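Local coordinates for putative uncharacterized protein F9E10.5 (Arabidopsis thaliana, PDB 3AG7), which is required for chloroplast photorelocation movement, acting through chloroplast actin filaments, and carries an auxilin-like J-domain whose co-chaperone activity that movement needs, at residues 28-33 / 41-46. Sequence-based numbering, arbitrary orientation.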
ATOM      1  N   SER A  28       4.958  -9.129  -2.216  1.00  9.95           N
ATOM      2  CA  SER A  28       4.564  -8.689  -3.579  1.00  9.73           C
ATOM      3  C   SER A  28       4.046  -7.243  -3.584  1.00 10.09           C
ATOM      4  O   SER A  28       4.360  -6.459  -4.502  1.00 10.34           O
ATOM      5  CB  SER A  28       3.477  -9.604  -4.155  1.00 11.47           C
ATOM      6  OG  SER A  28       3.967 -10.924  -4.419  1.00 10.38           O
ATOM      7  N   LEU A  29       3.255  -6.911  -2.570  1.00 11.50           N
ATOM      8  CA  LEU A  29       2.723  -5.535  -2.416  1.00  9.30           C
ATOM      9  C   LEU A  29       3.822  -4.574  -1.977  1.00  8.75           C
ATOM     10  O   LEU A  29       4.026  -3.552  -2.621  1.00  9.87           O
ATOM     11  CB  LEU A  29       1.591  -5.497  -1.401  1.00  9.53           C
ATOM     12  CG  LEU A  29       0.379  -6.386  -1.732  1.00 11.33           C
ATOM     13  CD1 LEU A  29      -0.575  -6.404  -0.531  1.00 11.71           C
ATOM     14  CD2 LEU A  29      -0.350  -5.947  -3.053  1.00 10.23           C
ATOM     15  N   LEU A  30       4.552  -4.915  -0.921  1.00  9.14           N
ATOM     16  CA  LEU A  30       5.606  -4.006  -0.397  1.00  7.57           C
ATOM     17  C   LEU A  30       6.717  -3.680  -1.433  1.00  9.31           C
ATOM     18  O   LEU A  30       7.160  -2.528  -1.529  1.00  9.51           O
ATOM     19  CB  LEU A  30       6.258  -4.550   0.883  1.00 10.35           C
ATOM     20  CG  LEU A  30       5.382  -4.643   2.139  1.00  9.13           C
ATOM     21  CD1 LEU A  30       6.130  -5.454   3.258  1.00 11.82           C
ATOM     22  CD2 LEU A  30       4.973  -3.230   2.600  1.00 14.42           C
ATOM     23  N   SER A  31       7.149  -4.689  -2.176  1.00  8.78           N
ATOM     24  CA  SER A  31       8.222  -4.570  -3.157  1.00 10.53           C
ATOM     25  C   SER A  31       7.793  -3.771  -4.414  1.00 11.15           C
ATOM     26  O   SER A  31       8.634  -3.472  -5.285  1.00 10.63           O
ATOM     27  CB  SER A  31       8.763  -5.957  -3.570  1.00  9.17           C
ATOM     28  OG  SER A  31       7.788  -6.660  -4.302  1.00 10.65           O
ATOM     29  N   THR A  32       6.508  -3.462  -4.521  1.00  8.33           N
ATOM     30  CA  THR A  32       5.977  -2.745  -5.692  1.00  9.79           C
ATOM     31  C   THR A  32       5.136  -1.491  -5.352  1.00 10.80           C
ATOM     32  O   THR A  32       4.527  -0.896  -6.244  1.00 11.12           O
ATOM     33  CB  THR A  32       5.107  -3.648  -6.607  1.00 10.64           C
ATOM     34  OG1 THR A  32       3.944  -4.131  -5.890  1.00 12.60           O
ATOM     35  CG2 THR A  32       5.937  -4.797  -7.185  1.00 12.80           C
ATOM     36  N   LEU A  33       5.217  -1.013  -4.109  1.00 10.87           N
ATOM     37  CA  LEU A  33       4.449   0.180  -3.722  1.00 12.16           C
ATOM     38  C   LEU A  33       4.776   1.431  -4.521  1.00 13.00           C
ATOM     39  O   LEU A  33       3.922   2.298  -4.664  1.00 11.79           O
ATOM     40  CB  LEU A  33       4.599   0.489  -2.229  1.00 12.88           C
ATOM     41  CG  LEU A  33       3.674  -0.293  -1.290  1.00 12.04           C
ATOM     42  CD1 LEU A  33       4.081   0.059   0.117  1.00 15.16           C
ATOM     43  CD2 LEU A  33       2.197   0.059  -1.526  1.00 12.72           C
ATOM     44  N   SER A  41       5.126  10.593  -1.448  1.00 23.46           N
ATOM     45  CA  SER A  41       4.422   9.916  -0.366  1.00 23.48           C
ATOM     46  C   SER A  41       5.421   9.678   0.751  1.00 23.57           C
ATOM     47  O   SER A  41       5.057   9.615   1.930  1.00 24.47           O
ATOM     48  CB  SER A  41       3.815   8.584  -0.853  1.00 23.65           C
ATOM     49  OG  SER A  41       4.803   7.709  -1.379  1.00 23.89           O
ATOM     50  N   GLY A  42       6.688   9.545   0.375  1.00 22.93           N
ATOM     51  CA  GLY A  42       7.718   9.199   1.315  1.00 22.12           C
ATOM     52  C   GLY A  42       8.198   7.747   1.220  1.00 22.34           C
ATOM     53  O   GLY A  42       9.137   7.347   1.922  1.00 20.60           O
ATOM     54  N   TRP A  43       7.560   6.948   0.369  1.00 21.30           N
ATOM     55  CA  TRP A  43       7.954   5.530   0.241  1.00 19.94           C
ATOM     56  C   TRP A  43       9.316   5.386  -0.450  1.00 20.28           C
ATOM     57  O   TRP A  43       9.508   5.853  -1.564  1.00 21.77           O
ATOM     58  CB  TRP A  43       6.885   4.717  -0.522  1.00 19.93           C
ATOM     59  CG  TRP A  43       7.245   3.255  -0.626  1.00 14.74           C
ATOM     60  CD1 TRP A  43       7.709   2.582  -1.747  1.00 13.72           C
ATOM     61  CD2 TRP A  43       7.282   2.305   0.448  1.00 13.54           C
ATOM     62  NE1 TRP A  43       7.986   1.274  -1.427  1.00 10.35           N
ATOM     63  CE2 TRP A  43       7.770   1.090  -0.084  1.00 12.48           C
ATOM     64  CE3 TRP A  43       6.987   2.369   1.819  1.00 13.71           C
ATOM     65  CZ2 TRP A  43       7.892  -0.070   0.694  1.00 14.10           C
ATOM     66  CZ3 TRP A  43       7.158   1.217   2.597  1.00 11.55           C
ATOM     67  CH2 TRP A  43       7.568   0.012   2.018  1.00 13.95           C
ATOM     68  N   LYS A  44      10.234   4.675   0.174  1.00 18.42           N
ATOM     69  CA  LYS A  44      11.471   4.313  -0.494  1.00 19.95           C
ATOM     70  C   LYS A  44      11.366   2.882  -1.022  1.00 18.31           C
ATOM     71  O   LYS A  44      10.930   2.008  -0.314  1.00 16.30           O
ATOM     72  CB  LYS A  44      12.654   4.494   0.459  1.00 20.31           C
ATOM     73  CG  LYS A  44      13.029   5.981   0.623  1.00 27.87           C
ATOM     74  CD  LYS A  44      13.937   6.254   1.817  1.00 32.89           C
ATOM     75  CE  LYS A  44      13.729   7.692   2.331  1.00 38.70           C
ATOM     76  NZ  LYS A  44      15.004   8.456   2.578  1.00 40.49           N
ATOM     77  N   PRO A  45      11.700   2.660  -2.304  1.00 18.85           N
ATOM     78  CA  PRO A  45      11.639   1.318  -2.880  1.00 15.83           C
ATOM     79  C   PRO A  45      12.438   0.290  -2.108  1.00 16.10           C
ATOM     80  O   PRO A  45      13.553   0.584  -1.637  1.00 13.97           O
ATOM     81  CB  PRO A  45      12.212   1.500  -4.304  1.00 16.97           C
ATOM     82  CG  PRO A  45      12.873   2.785  -4.305  1.00 20.69           C
ATOM     83  CD  PRO A  45      12.179   3.650  -3.278  1.00 19.09           C
ATOM     84  N   VAL A  46      11.896  -0.926  -2.029  1.00 12.84           N
ATOM     85  CA  VAL A  46      12.529  -1.988  -1.248  1.00 14.73           C
ATOM     86  C   VAL A  46      12.460  -3.244  -2.116  1.00 14.76           C
ATOM     87  O   VAL A  46      11.369  -3.701  -2.399  1.00 15.34           O
ATOM     88  CB  VAL A  46      11.823  -2.268   0.170  1.00 14.64           C
ATOM     89  CG1 VAL A  46      12.652  -3.281   0.978  1.00 12.77           C
ATOM     90  CG2 VAL A  46      11.587  -1.003   1.006  1.00 20.21           C
TER
HETATM   91  O   HOH W   1       9.020  -1.036  -2.791  1.00 10.19           O
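In this auxilin-like J-domain, the type I beta turn L30-L33, which begins on L30 of helix 26-30, packs on the indole of W43, from the loop that leads to helix 54-68. L33 lies over one face of the indole. Its CD1 makes a CH-pi contact, 3.7 Å from the centroid of the W43 six-membered ring and 7° off the ring normal. L33 CB sits over the pyrrole part, 3.6 Å from W43 NE1. The two side chains cross at about a right angle. W43 CG is anti to the backbone N (chi1 -178°), which carries the indole across to the turn. L30 adds a looser touch, with CD2 4.2 Å from W43 CH2. R63 and I67 of helix 54-68 also touch the indole, and L33 reaches V89 of helix 80-100 and W18 of helix 5-19. The indole thus joins the turn to helix 54-68, while L33 ties the turn to the other two helices. Further along the loop, V46 O takes a CA-H...O contact of 3.4 Å from S31 CA. S31 OG turns back to the carbonyl of R27. The polar link between the segments runs through one water, which lies in the indole plane at its edge. It donates to L30 O at 2.7 Å, accepts from W43 NE1 at 2.9 Å, and accepts from V46 N at 3.0 Å.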